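Local coordinates for uncharacterized protein Rv3272 (Mycobacterium tuberculosis, PDB 5YX6) that binds fatty acyl-CoAs of varying chain length, palmitoyl-CoA most tightly, and probably acts as a family III CoA transferase in fatty acid metabolism, at residues Phe13-Phe18 / Ala96-Glu101; Asn176-Val181 / Val204-Val209; Ala253-Asp258 / Glu305-Leu310; Asn347-Glu352 / Val362-Ala367. All blocks are in the same frame, centred on the assembly; numbering follows the deposited sequence.

Along the chain the four contacts follow one another in series, each closing before the next opens. Interactions 1 and 2 both reach the six-stranded parallel sheet of the large Rossmann domain: interaction 1 pairs two of its inner strands, and interaction 2 packs helix 173-196 against the end of one of its outermost strands, 201-205; their centres lie about 18 Å apart. Interaction 3 belongs to a separate three-stranded antiparallel sheet, its centre about 54 Å from that of interaction 1 and on the opposite side of the chain's centre. Interaction 4, in a two-stranded hairpin, touches interaction 2 where H180 meets P366, and its R364 reaches D208 of the second subunit, so these two contacts help build the homodimer.

Interaction 1: Phe13-Phe18 / Ala96-Glu101; sequences FRVLDF and ADVVLE
V15 and V98 stand side by side on one face of the sheet, pointing the same way, and L100 comes in next to them, its CG 3.9 Å from V15 CG1. L190 of helix 173-196 packs on V98 and V186 on L100, while V15 meets V38 of strand 37-42. On the other face the bumps are L16 and F18. L16 CD1 reaches back to the small methyl of A96, with 3.7 Å between L16 CD1 and A96 CB, while V99 sends CG2 toward L16 CB and CG1 toward the ring of F18, filling the hollow between these two larger residues. These are neighbouring parallel strands at the middle of the Rossmann-type sheet, where beta-branched and leucine side chains suit both buried faces. Backbone bonds step along the pair, L16 N to V98 O and L100 N to L16 O, each 2.9 Å. At the N-terminal end of the pair D97 takes over: its OD2 accepts from R14 N at 2.7 Å through the anti lone pair. D97 CG lies 3.7 Å from F13 CD1, the side chains crossing at about a right angle with their planes 61° apart, and D97 OD1 forms a salt bridge with R193.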
loop_
_atom_site.group_PDB
_atom_site.type_symbol
_atom_site.label_atom_id
_atom_site.label_comp_id
_atom_site.label_asym_id
_atom_site.label_seq_id
_atom_site.Cartn_x
_atom_site.Cartn_y
_atom_site.Cartn_z
ATOM N N PHE A 13 -14.680 10.194 18.814
ATOM C CA PHE A 13 -15.349 9.466 17.729
ATOM C C PHE A 13 -15.496 7.983 18.059
ATOM O O PHE A 13 -14.561 7.349 18.553
ATOM C CB PHE A 13 -14.590 9.611 16.410
ATOM C CG PHE A 13 -14.670 10.977 15.802
ATOM C CD1 PHE A 13 -15.762 11.793 16.028
ATOM C CD2 PHE A 13 -13.651 11.445 14.997
ATOM C CE1 PHE A 13 -15.828 13.058 15.461
ATOM C CE2 PHE A 13 -13.718 12.692 14.425
ATOM C CZ PHE A 13 -14.805 13.503 14.657
ATOM N N ARG A 14 -16.657 7.427 17.744
ATOM C CA ARG A 14 -16.908 6.018 18.000
ATOM C C ARG A 14 -17.057 5.247 16.692
ATOM O O ARG A 14 -17.799 5.652 15.799
ATOM C CB ARG A 14 -18.159 5.844 18.868
ATOM C CG ARG A 14 -18.583 4.391 19.025
ATOM C CD ARG A 14 -19.684 4.259 20.027
ATOM N NE ARG A 14 -19.207 4.602 21.359
ATOM C CZ ARG A 14 -19.977 4.625 22.444
ATOM N NH1 ARG A 14 -21.261 4.305 22.353
ATOM N NH2 ARG A 14 -19.457 4.952 23.622
ATOM N N VAL A 15 -16.343 4.134 16.587
ATOM C CA VAL A 15 -16.361 3.324 15.380
ATOM C C VAL A 15 -16.883 1.929 15.690
ATOM O O VAL A 15 -16.436 1.294 16.637
ATOM C CB VAL A 15 -14.953 3.222 14.754
ATOM C CG1 VAL A 15 -14.984 2.381 13.485
ATOM C CG2 VAL A 15 -14.379 4.620 14.483
ATOM N N LEU A 16 -17.836 1.468 14.892
ATOM C CA LEU A 16 -18.345 0.101 14.978
ATOM C C LEU A 16 -17.678 -0.772 13.926
ATOM O O LEU A 16 -17.959 -0.618 12.737
ATOM C CB LEU A 16 -19.857 0.080 14.783
ATOM C CG LEU A 16 -20.677 -0.005 16.058
ATOM C CD1 LEU A 16 -20.322 1.167 16.952
ATOM C CD2 LEU A 16 -22.172 -0.043 15.732
ATOM N N ASP A 17 -16.813 -1.686 14.354
ATOM C CA ASP A 17 -15.958 -2.430 13.419
ATOM C C ASP A 17 -16.449 -3.868 13.225
ATOM O O ASP A 17 -16.190 -4.723 14.068
ATOM C CB ASP A 17 -14.504 -2.429 13.929
ATOM C CG ASP A 17 -13.511 -3.070 12.945
ATOM O OD1 ASP A 17 -13.955 -3.549 11.880
ATOM O OD2 ASP A 17 -12.281 -3.101 13.242
ATOM N N PHE A 18 -17.125 -4.131 12.106
ATOM C CA PHE A 18 -17.629 -5.480 11.794
ATOM C C PHE A 18 -16.617 -6.355 11.028
ATOM O O PHE A 18 -16.924 -7.503 10.699
ATOM C CB PHE A 18 -18.931 -5.406 10.966
ATOM C CG PHE A 18 -20.147 -4.892 11.725
ATOM C CD1 PHE A 18 -20.369 -3.529 11.884
ATOM C CD2 PHE A 18 -21.093 -5.777 12.228
ATOM C CE1 PHE A 18 -21.493 -3.058 12.560
ATOM C CE2 PHE A 18 -22.214 -5.317 12.902
ATOM C CZ PHE A 18 -22.417 -3.952 13.069
ATOM N N ALA A 96 -22.975 5.849 17.000
ATOM C CA ALA A 96 -21.692 5.744 16.305
ATOM C C ALA A 96 -21.464 6.846 15.276
ATOM O O ALA A 96 -22.401 7.351 14.665
ATOM C CB ALA A 96 -21.577 4.388 15.632
ATOM N N ASP A 97 -20.196 7.186 15.067
ATOM C CA ASP A 97 -19.816 8.104 14.009
ATOM C C ASP A 97 -19.530 7.340 12.716
ATOM O O ASP A 97 -19.819 7.818 11.620
ATOM C CB ASP A 97 -18.585 8.909 14.420
ATOM C CG ASP A 97 -18.810 9.694 15.701
ATOM O OD1 ASP A 97 -19.371 10.812 15.613
ATOM O OD2 ASP A 97 -18.418 9.202 16.787
ATOM N N VAL A 98 -18.956 6.148 12.850
ATOM C CA VAL A 98 -18.572 5.339 11.692
ATOM C C VAL A 98 -18.975 3.875 11.858
ATOM O O VAL A 98 -18.853 3.304 12.941
ATOM C CB VAL A 98 -17.051 5.389 11.438
ATOM C CG1 VAL A 98 -16.690 4.583 10.216
ATOM C CG2 VAL A 98 -16.559 6.830 11.277
ATOM N N VAL A 99 -19.461 3.277 10.779
ATOM C CA VAL A 99 -19.547 1.828 10.685
ATOM C C VAL A 99 -18.550 1.313 9.634
ATOM O O VAL A 99 -18.521 1.818 8.510
ATOM C CB VAL A 99 -20.984 1.372 10.333
ATOM C CG1 VAL A 99 -21.002 -0.090 9.915
ATOM C CG2 VAL A 99 -21.899 1.610 11.514
ATOM N N LEU A 100 -17.730 0.331 10.017
ATOM C CA LEU A 100 -16.816 -0.364 9.102
ATOM C C LEU A 100 -17.319 -1.763 8.844
ATOM O O LEU A 100 -17.542 -2.527 9.786
ATOM C CB LEU A 100 -15.402 -0.464 9.663
ATOM C CG LEU A 100 -14.568 0.777 9.924
ATOM C CD1 LEU A 100 -13.188 0.357 10.382
ATOM C CD2 LEU A 100 -14.492 1.575 8.647
ATOM N N GLU A 101 -17.508 -2.110 7.577
ATOM C CA GLU A 101 -17.984 -3.448 7.237
ATOM C C GLU A 101 -17.224 -4.088 6.068
ATOM O O GLU A 101 -16.896 -3.414 5.095
ATOM C CB GLU A 101 -19.475 -3.372 6.920
ATOM C CG GLU A 101 -20.048 -4.666 6.417
ATOM C CD GLU A 101 -20.175 -4.714 4.908
ATOM O OE1 GLU A 101 -20.496 -3.669 4.298
ATOM O OE2 GLU A 101 -19.969 -5.805 4.339
#

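Interaction 2: Asn176-Val181 / Val204-Val209; sequences NASGHV and VAMYDV
A first torsion of -70° sets S178 OG beside its own backbone N and anti to the carbonyl carbon, and this brings the oxygen against M206, whose CG lies 3.2 Å from S178 OG. M206 has its CG beside the backbone N too (chi1 -81°), so its methylene is what meets the serine, while the chain bends at chi3 farther out. A serine suits this place because its short side chain fits against the methylene, and because the polar oxygen is buried yet satisfied: S178 OG is hydrogen-bonded to the carbonyl of V174, one turn earlier in the helix. V209 packs on the same oxygen, its CG2 3.7 Å from S178 OG, and puts CG1 against the methyl of A177, at 3.9 Å from A177 CB. Here helix 173-196 lies against the point where edge strand 201-205 of the Rossmann-type sheet passes directly into helix 206-213, with A205 as the N-cap residue. A177, S178 and V181 share the side of the helix turned to this junction. V181 works with both halves of it: its CG1 meets V204 CG1 at 4.1 Å, and its CG2 meets V209 CG2 tip to tip at 4.2 Å. Valines fit well in such a place, since two methyls on one beta carbon can touch two neighbours at once. M206 also packs on D175, the inferred nucleophile, which immediately precedes the 176-181 segment, so the contact borders the probable active site. On the far side of the helix H180 bonds to Q184 of the second subunit.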
loop_
_atom_site.group_PDB
_atom_site.type_symbol
_atom_site.label_atom_id
_atom_site.label_comp_id
_atom_site.label_asym_id
_atom_site.label_seq_id
_atom_site.Cartn_x
_atom_site.Cartn_y
_atom_site.Cartn_z
ATOM N N ASN A 176 -2.623 -5.143 3.398
ATOM C CA ASN A 176 -2.114 -4.055 4.206
ATOM C C ASN A 176 -2.283 -2.718 3.497
ATOM O O ASN A 176 -2.659 -1.728 4.131
ATOM C CB ASN A 176 -0.660 -4.320 4.589
ATOM C CG ASN A 176 -0.525 -5.522 5.533
ATOM O OD1 ASN A 176 -1.253 -5.641 6.524
ATOM N ND2 ASN A 176 0.397 -6.423 5.218
ATOM N N ALA A 177 -2.082 -2.692 2.186
ATOM C CA ALA A 177 -2.355 -1.475 1.422
ATOM C C ALA A 177 -3.838 -1.114 1.460
ATOM O O ALA A 177 -4.190 0.063 1.573
ATOM C CB ALA A 177 -1.884 -1.619 -0.024
ATOM N N SER A 178 -4.710 -2.118 1.383
ATOM C CA SER A 178 -6.151 -1.857 1.396
ATOM C C SER A 178 -6.588 -1.267 2.723
ATOM O O SER A 178 -7.429 -0.380 2.761
ATOM C CB SER A 178 -6.949 -3.131 1.114
ATOM O OG SER A 178 -6.794 -3.533 -0.235
ATOM N N GLY A 179 -6.009 -1.756 3.812
ATOM C CA GLY A 179 -6.269 -1.204 5.128
ATOM C C GLY A 179 -5.978 0.281 5.238
ATOM O O GLY A 179 -6.770 1.035 5.796
ATOM N N HIS A 180 -4.842 0.710 4.700
ATOM C CA HIS A 180 -4.479 2.123 4.765
ATOM C C HIS A 180 -5.365 2.996 3.880
ATOM O O HIS A 180 -5.638 4.146 4.231
ATOM C CB HIS A 180 -2.997 2.308 4.405
ATOM C CG HIS A 180 -2.075 1.847 5.491
ATOM N ND1 HIS A 180 -2.006 2.470 6.717
ATOM C CD2 HIS A 180 -1.252 0.774 5.569
ATOM C CE1 HIS A 180 -1.149 1.827 7.490
ATOM N NE2 HIS A 180 -0.684 0.789 6.820
ATOM N N VAL A 181 -5.816 2.455 2.746
ATOM C CA VAL A 181 -6.666 3.214 1.831
ATOM C C VAL A 181 -8.060 3.411 2.432
ATOM O O VAL A 181 -8.640 4.495 2.350
ATOM C CB VAL A 181 -6.791 2.521 0.463
ATOM C CG1 VAL A 181 -7.821 3.245 -0.387
ATOM C CG2 VAL A 181 -5.450 2.508 -0.250
ATOM N N VAL A 204 -14.293 0.764 -0.677
ATOM C CA VAL A 204 -12.930 0.442 -1.078
ATOM C C VAL A 204 -12.849 -1.022 -1.498
ATOM O O VAL A 204 -13.240 -1.908 -0.739
ATOM C CB VAL A 204 -11.927 0.699 0.060
ATOM C CG1 VAL A 204 -10.529 0.232 -0.339
ATOM C CG2 VAL A 204 -11.911 2.161 0.434
ATOM N N ALA A 205 -12.384 -1.272 -2.720
ATOM C CA ALA A 205 -12.190 -2.641 -3.209
ATOM C C ALA A 205 -10.706 -3.012 -3.234
ATOM O O ALA A 205 -9.870 -2.234 -3.707
ATOM C CB ALA A 205 -12.799 -2.805 -4.583
ATOM N N MET A 206 -10.381 -4.188 -2.701
ATOM C CA MET A 206 -9.001 -4.659 -2.681
ATOM C C MET A 206 -8.447 -4.747 -4.100
ATOM O O MET A 206 -7.283 -4.419 -4.357
ATOM C CB MET A 206 -8.895 -6.012 -1.980
ATOM C CG MET A 206 -8.872 -5.944 -0.451
ATOM S SD MET A 206 -9.119 -7.570 0.323
ATOM C CE MET A 206 -7.701 -8.472 -0.290
ATOM N N TYR A 207 -9.292 -5.180 -5.023
ATOM C CA TYR A 207 -8.904 -5.239 -6.418
ATOM C C TYR A 207 -8.481 -3.868 -6.941
ATOM O O TYR A 207 -7.452 -3.745 -7.616
ATOM C CB TYR A 207 -10.046 -5.798 -7.254
ATOM C CG TYR A 207 -9.723 -5.948 -8.723
ATOM C CD1 TYR A 207 -8.953 -7.012 -9.178
ATOM C CD2 TYR A 207 -10.232 -5.059 -9.659
ATOM C CE1 TYR A 207 -8.676 -7.169 -10.523
ATOM C CE2 TYR A 207 -9.960 -5.209 -11.002
ATOM C CZ TYR A 207 -9.187 -6.268 -11.427
ATOM O OH TYR A 207 -8.917 -6.419 -12.763
ATOM N N ASP A 208 -9.278 -2.846 -6.624
ATOM C CA ASP A 208 -9.000 -1.479 -7.071
ATOM C C ASP A 208 -7.677 -0.982 -6.506
ATOM O O ASP A 208 -6.918 -0.312 -7.195
ATOM C CB ASP A 208 -10.135 -0.530 -6.675
ATOM C CG ASP A 208 -11.432 -0.821 -7.421
ATOM O OD1 ASP A 208 -11.399 -1.685 -8.323
ATOM O OD2 ASP A 208 -12.476 -0.189 -7.111
ATOM N N VAL A 209 -7.401 -1.331 -5.256
ATOM C CA VAL A 209 -6.141 -0.976 -4.636
ATOM C C VAL A 209 -4.966 -1.651 -5.343
ATOM O O VAL A 209 -3.944 -1.017 -5.595
ATOM C CB VAL A 209 -6.132 -1.344 -3.153
ATOM C CG1 VAL A 209 -4.766 -1.033 -2.546
ATOM C CG2 VAL A 209 -7.244 -0.581 -2.414
#

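Interaction 3: Ala253-Asp258 / Glu305-Leu310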
loop_
_atom_site.group_PDB
_atom_site.type_symbol
_atom_site.label_atom_id
_atom_site.label_comp_id
_atom_site.label_asym_id
_atom_site.label_seq_id
_atom_site.Cartn_x
_atom_site.Cartn_y
_atom_site.Cartn_z
ATOM N N ALA A 253 19.926 -5.455 -9.272
ATOM C CA ALA A 253 20.751 -6.233 -8.362
ATOM C C ALA A 253 21.910 -6.825 -9.167
ATOM O O ALA A 253 21.712 -7.296 -10.294
ATOM C CB ALA A 253 19.930 -7.331 -7.685
ATOM N N PHE A 254 23.113 -6.799 -8.596
ATOM C CA PHE A 254 24.309 -7.251 -9.309
ATOM C C PHE A 254 25.164 -8.222 -8.495
ATOM O O PHE A 254 25.308 -8.069 -7.281
ATOM C CB PHE A 254 25.165 -6.044 -9.718
ATOM C CG PHE A 254 24.441 -5.035 -10.575
ATOM C CD1 PHE A 254 24.393 -5.179 -11.950
ATOM C CD2 PHE A 254 23.809 -3.940 -10.000
ATOM C CE1 PHE A 254 23.727 -4.255 -12.740
ATOM C CE2 PHE A 254 23.139 -3.014 -10.780
ATOM C CZ PHE A 254 23.097 -3.169 -12.154
ATOM N N ARG A 255 25.730 -9.223 -9.166
ATOM C CA ARG A 255 26.696 -10.108 -8.524
ATOM C C ARG A 255 27.942 -9.369 -8.082
ATOM O O ARG A 255 28.423 -8.470 -8.765
ATOM C CB ARG A 255 27.098 -11.255 -9.446
ATOM C CG ARG A 255 26.038 -12.329 -9.608
ATOM C CD ARG A 255 26.534 -13.481 -10.471
ATOM N NE ARG A 255 27.656 -14.190 -9.839
ATOM C CZ ARG A 255 27.545 -15.059 -8.835
ATOM N NH1 ARG A 255 26.356 -15.322 -8.298
ATOM N NH2 ARG A 255 28.633 -15.644 -8.350
ATOM N N THR A 256 28.439 -9.741 -6.912
ATOM C CA THR A 256 29.731 -9.284 -6.445
ATOM C C THR A 256 30.578 -10.500 -6.096
ATOM O O THR A 256 30.246 -11.617 -6.482
ATOM C CB THR A 256 29.608 -8.374 -5.224
ATOM O OG1 THR A 256 29.275 -9.172 -4.083
ATOM C CG2 THR A 256 28.518 -7.358 -5.444
ATOM N N ALA A 257 31.659 -10.287 -5.353
ATOM C CA ALA A 257 32.503 -11.397 -4.923
ATOM C C ALA A 257 31.768 -12.259 -3.908
ATOM O O ALA A 257 31.965 -13.473 -3.837
ATOM C CB ALA A 257 33.811 -10.883 -4.330
ATOM N N ASP A 258 30.907 -11.619 -3.128
ATOM C CA ASP A 258 30.164 -12.304 -2.087
ATOM C C ASP A 258 28.809 -11.638 -1.876
ATOM O O ASP A 258 28.715 -10.541 -1.309
ATOM C CB ASP A 258 30.957 -12.320 -0.780
ATOM C CG ASP A 258 30.263 -13.122 0.313
ATOM O OD1 ASP A 258 29.419 -13.993 -0.018
ATOM O OD2 ASP A 258 30.557 -12.879 1.505
ATOM N N GLU A 305 29.515 -5.879 -17.828
ATOM C CA GLU A 305 30.692 -5.057 -17.542
ATOM C C GLU A 305 30.760 -4.694 -16.060
ATOM O O GLU A 305 31.824 -4.742 -15.453
ATOM C CB GLU A 305 30.694 -3.804 -18.412
ATOM C CG GLU A 305 30.798 -4.102 -19.912
ATOM C CD GLU A 305 32.165 -4.647 -20.351
ATOM O OE1 GLU A 305 33.140 -4.565 -19.563
ATOM O OE2 GLU A 305 32.255 -5.167 -21.493
ATOM N N LEU A 306 29.612 -4.354 -15.471
ATOM C CA LEU A 306 29.578 -3.964 -14.066
ATOM C C LEU A 306 29.972 -5.128 -13.166
ATOM O O LEU A 306 30.760 -4.965 -12.235
ATOM C CB LEU A 306 28.188 -3.442 -13.685
ATOM C CG LEU A 306 27.781 -2.142 -14.388
ATOM C CD1 LEU A 306 26.353 -1.728 -14.040
ATOM C CD2 LEU A 306 28.764 -1.024 -14.064
ATOM N N GLU A 307 29.450 -6.311 -13.459
ATOM C CA GLU A 307 29.724 -7.457 -12.604
ATOM C C GLU A 307 31.184 -7.915 -12.716
ATOM O O GLU A 307 31.771 -8.357 -11.725
ATOM C CB GLU A 307 28.746 -8.601 -12.915
ATOM C CG GLU A 307 27.300 -8.255 -12.506
ATOM C CD GLU A 307 26.318 -9.425 -12.606
ATOM O OE1 GLU A 307 26.448 -10.257 -13.531
ATOM O OE2 GLU A 307 25.410 -9.510 -11.746
ATOM N N LEU A 308 31.781 -7.791 -13.903
ATOM C CA LEU A 308 33.231 -7.999 -14.028
ATOM C C LEU A 308 33.984 -7.107 -13.045
ATOM O O LEU A 308 34.887 -7.559 -12.347
ATOM C CB LEU A 308 33.711 -7.734 -15.458
ATOM C CG LEU A 308 33.403 -8.857 -16.462
ATOM C CD1 LEU A 308 33.788 -8.453 -17.877
ATOM C CD2 LEU A 308 34.078 -10.164 -16.072
ATOM N N ALA A 309 33.562 -5.849 -12.946
ATOM C CA ALA A 309 34.221 -4.898 -12.053
ATOM C C ALA A 309 33.867 -5.119 -10.585
ATOM O O ALA A 309 34.729 -4.988 -9.714
ATOM C CB ALA A 309 33.876 -3.471 -12.462
ATOM N N LEU A 310 32.609 -5.465 -10.310
ATOM C CA LEU A 310 32.156 -5.641 -8.928
ATOM C C LEU A 310 32.728 -6.886 -8.260
ATOM O O LEU A 310 32.632 -7.051 -7.042
ATOM C CB LEU A 310 30.629 -5.672 -8.871
ATOM C CG LEU A 310 29.983 -4.336 -9.229
ATOM C CD1 LEU A 310 28.515 -4.514 -9.521
ATOM C CD2 LEU A 310 30.209 -3.339 -8.106
HETATM O O HOH W 1 30.521 -9.761 -10.068
#
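The carboxylate of E307 bonds not to the guanidinium of R255 but to its backbone: R255 N donates to E307 OE2 at 2.6 Å, nearly straight at 168°, and meets the oxygen from above the carboxylate plane, 36° out of it. The two charged ends stay apart, with R255 NE 5.5 Å from E307 OE1; the arginine chain leads away from the helix and bends at chi3 farther out. Only its first carbons lie along the acid, R255 CB at 3.3 Å from E307 OE2. Glutamate is long enough to cross from the helix to the strand, its chain extended beyond CG. This joins helix 299-310 to edge strand 253-255 of the three-stranded antiparallel sheet, the helix axis turned 54° from the strand. Beside the polar bond is an apolar part: F254 sets its CB 3.7 Å from L310 CD1 and the CE1-CZ side of its ring by L306 CD1. F254 thus meets two leucines one helical turn apart, L310 through CB and L306 through the ring. Past the strand T256 OG1 accepts from D258 N, an ST turn that bends the chain toward strand 260-264, and is also hydrogen-bonded to the carbonyl of G259.

Interaction 4: Asn347-Glu352 / Val362-Ala367; sequences NDLTLE and VIRTPA
R364 NH2 is held from two sides of the dimer interface: it donates to N347 O at 2.8 Å, almost straight at 173° and in the planes of both groups, and forms a salt bridge with the carboxylate of D208 of the second subunit. R364 NE donates to D348 O at 2.9 Å, the donor standing above that carbonyl plane, and the backbone N of R364 bonds L349 O at 3.0 Å. The side chain leaves the backbone with CG lodged between the N and the carbonyl carbon (chi1 64°) and then runs extended to NE, which carries the flat head across to the 347-349 backbone. NH1 turns back to the carbonyls of T365 and P366, so bonds round its edge fix the rotation of the guanidinium. L349 lays CD2 over one face, toward its rim, 3.8 Å from R364 NH2. An arginine suits the place because its several N-H groups can serve carbonyls where the chain comes off helix 342-346, D348 being the first residue to abandon helical backbone angles, with positive phi. Next to this, regular pairing begins: L351 and V362 form a hydrogen-bonded antiparallel pair, L351 N to V362 O at 2.8 Å, and T350 with I363 a non-hydrogen-bonded one. The side chains of L351 and V362 share a face, CD1 of the leucine 4.0 Å from CG2 of the valine. The contact thus builds one end of the hairpin of strands 350-353 and 360-363, with F344 of helix 342-346 packed on L349 and T350, while D208 of the second subunit, in helix 206-213, also bonds N347 ND2.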
loop_
_atom_site.group_PDB
_atom_site.type_symbol
_atom_site.label_atom_id
_atom_site.label_comp_id
_atom_site.label_asym_id
_atom_site.label_seq_id
_atom_site.Cartn_x
_atom_site.Cartn_y
_atom_site.Cartn_z
ATOM N N ASN A 347 14.475 3.599 13.686
ATOM C CA ASN A 347 13.145 4.099 13.342
ATOM C C ASN A 347 12.064 3.730 14.351
ATOM O O ASN A 347 10.896 4.076 14.164
ATOM C CB ASN A 347 12.737 3.605 11.959
ATOM C CG ASN A 347 13.372 4.408 10.856
ATOM O OD1 ASN A 347 14.267 5.203 11.101
ATOM N ND2 ASN A 347 12.922 4.199 9.630
ATOM N N ASP A 348 12.463 3.039 15.416
ATOM C CA ASP A 348 11.589 2.788 16.546
ATOM C C ASP A 348 10.295 2.129 16.063
ATOM O O ASP A 348 9.183 2.625 16.287
ATOM C CB ASP A 348 11.320 4.103 17.279
ATOM C CG ASP A 348 10.673 3.900 18.622
ATOM O OD1 ASP A 348 10.677 2.746 19.108
ATOM O OD2 ASP A 348 10.172 4.898 19.195
ATOM N N LEU A 349 10.460 1.012 15.367
ATOM C CA LEU A 349 9.377 0.415 14.613
ATOM C C LEU A 349 8.557 -0.608 15.403
ATOM O O LEU A 349 7.558 -1.110 14.904
ATOM C CB LEU A 349 9.946 -0.234 13.361
ATOM C CG LEU A 349 10.208 0.716 12.203
ATOM C CD1 LEU A 349 11.232 0.126 11.241
ATOM C CD2 LEU A 349 8.893 0.980 11.490
ATOM N N THR A 350 8.977 -0.916 16.625
ATOM C CA THR A 350 8.343 -1.981 17.397
ATOM C C THR A 350 7.656 -1.485 18.674
ATOM O O THR A 350 8.009 -0.437 19.212
ATOM C CB THR A 350 9.355 -3.079 17.767
ATOM O OG1 THR A 350 10.403 -2.525 18.571
ATOM C CG2 THR A 350 9.949 -3.693 16.505
ATOM N N LEU A 351 6.666 -2.243 19.138
ATOM C CA LEU A 351 6.040 -2.015 20.445
ATOM C C LEU A 351 5.883 -3.313 21.225
ATOM O O LEU A 351 5.808 -4.396 20.640
ATOM C CB LEU A 351 4.647 -1.386 20.309
ATOM C CG LEU A 351 4.324 -0.380 19.215
ATOM C CD1 LEU A 351 2.962 -0.717 18.618
ATOM C CD2 LEU A 351 4.334 1.033 19.791
ATOM N N GLU A 352 5.831 -3.192 22.550
ATOM C CA GLU A 352 5.633 -4.347 23.417
ATOM C C GLU A 352 4.186 -4.421 23.895
ATOM O O GLU A 352 3.642 -3.448 24.416
ATOM C CB GLU A 352 6.575 -4.292 24.622
ATOM C CG GLU A 352 8.038 -4.299 24.246
ATOM C CD GLU A 352 8.402 -5.481 23.372
ATOM O OE1 GLU A 352 7.909 -6.597 23.643
ATOM O OE2 GLU A 352 9.175 -5.293 22.403
ATOM N N VAL A 362 5.391 -6.272 18.424
ATOM C CA VAL A 362 4.723 -6.043 17.146
ATOM C C VAL A 362 5.233 -4.767 16.480
ATOM O O VAL A 362 5.949 -3.975 17.098
ATOM C CB VAL A 362 3.174 -5.968 17.300
ATOM C CG1 VAL A 362 2.636 -7.220 17.981
ATOM C CG2 VAL A 362 2.742 -4.714 18.058
ATOM N N ILE A 363 4.852 -4.579 15.220
ATOM C CA ILE A 363 5.277 -3.426 14.425
ATOM C C ILE A 363 4.208 -2.323 14.397
ATOM O O ILE A 363 3.027 -2.609 14.181
ATOM C CB ILE A 363 5.604 -3.849 12.983
ATOM C CG1 ILE A 363 6.758 -4.853 12.982
ATOM C CG2 ILE A 363 5.916 -2.630 12.124
ATOM C CD1 ILE A 363 7.026 -5.446 11.636
ATOM N N ARG A 364 4.617 -1.077 14.627
ATOM C CA ARG A 364 3.685 0.053 14.628
ATOM C C ARG A 364 3.179 0.414 13.228
ATOM O O ARG A 364 3.726 -0.045 12.222
ATOM C CB ARG A 364 4.338 1.282 15.271
ATOM C CG ARG A 364 5.540 1.819 14.520
ATOM C CD ARG A 364 5.907 3.220 14.978
ATOM N NE ARG A 364 7.186 3.646 14.404
ATOM C CZ ARG A 364 7.316 4.196 13.201
ATOM N NH1 ARG A 364 6.238 4.416 12.452
ATOM N NH2 ARG A 364 8.521 4.543 12.754
ATOM N N THR A 365 2.122 1.225 13.176
ATOM C CA THR A 365 1.643 1.785 11.915
ATOM C C THR A 365 2.641 2.863 11.451
ATOM O O THR A 365 3.285 3.514 12.273
ATOM C CB THR A 365 0.204 2.364 12.052
ATOM O OG1 THR A 365 0.126 3.239 13.186
ATOM C CG2 THR A 365 -0.816 1.232 12.218
ATOM N N PRO A 366 2.773 3.046 10.129
ATOM C CA PRO A 366 3.891 3.821 9.574
ATOM C C PRO A 366 3.851 5.338 9.794
ATOM O O PRO A 366 4.905 5.904 10.067
ATOM C CB PRO A 366 3.819 3.510 8.071
ATOM C CG PRO A 366 2.430 3.011 7.834
ATOM C CD PRO A 366 2.003 2.339 9.089
ATOM N N ALA A 367 2.693 5.982 9.711
ATOM C CA ALA A 367 2.661 7.444 9.812
ATOM C C ALA A 367 2.970 7.948 11.225
ATOM O O ALA A 367 2.460 7.410 12.208
ATOM C CB ALA A 367 1.322 7.974 9.355
#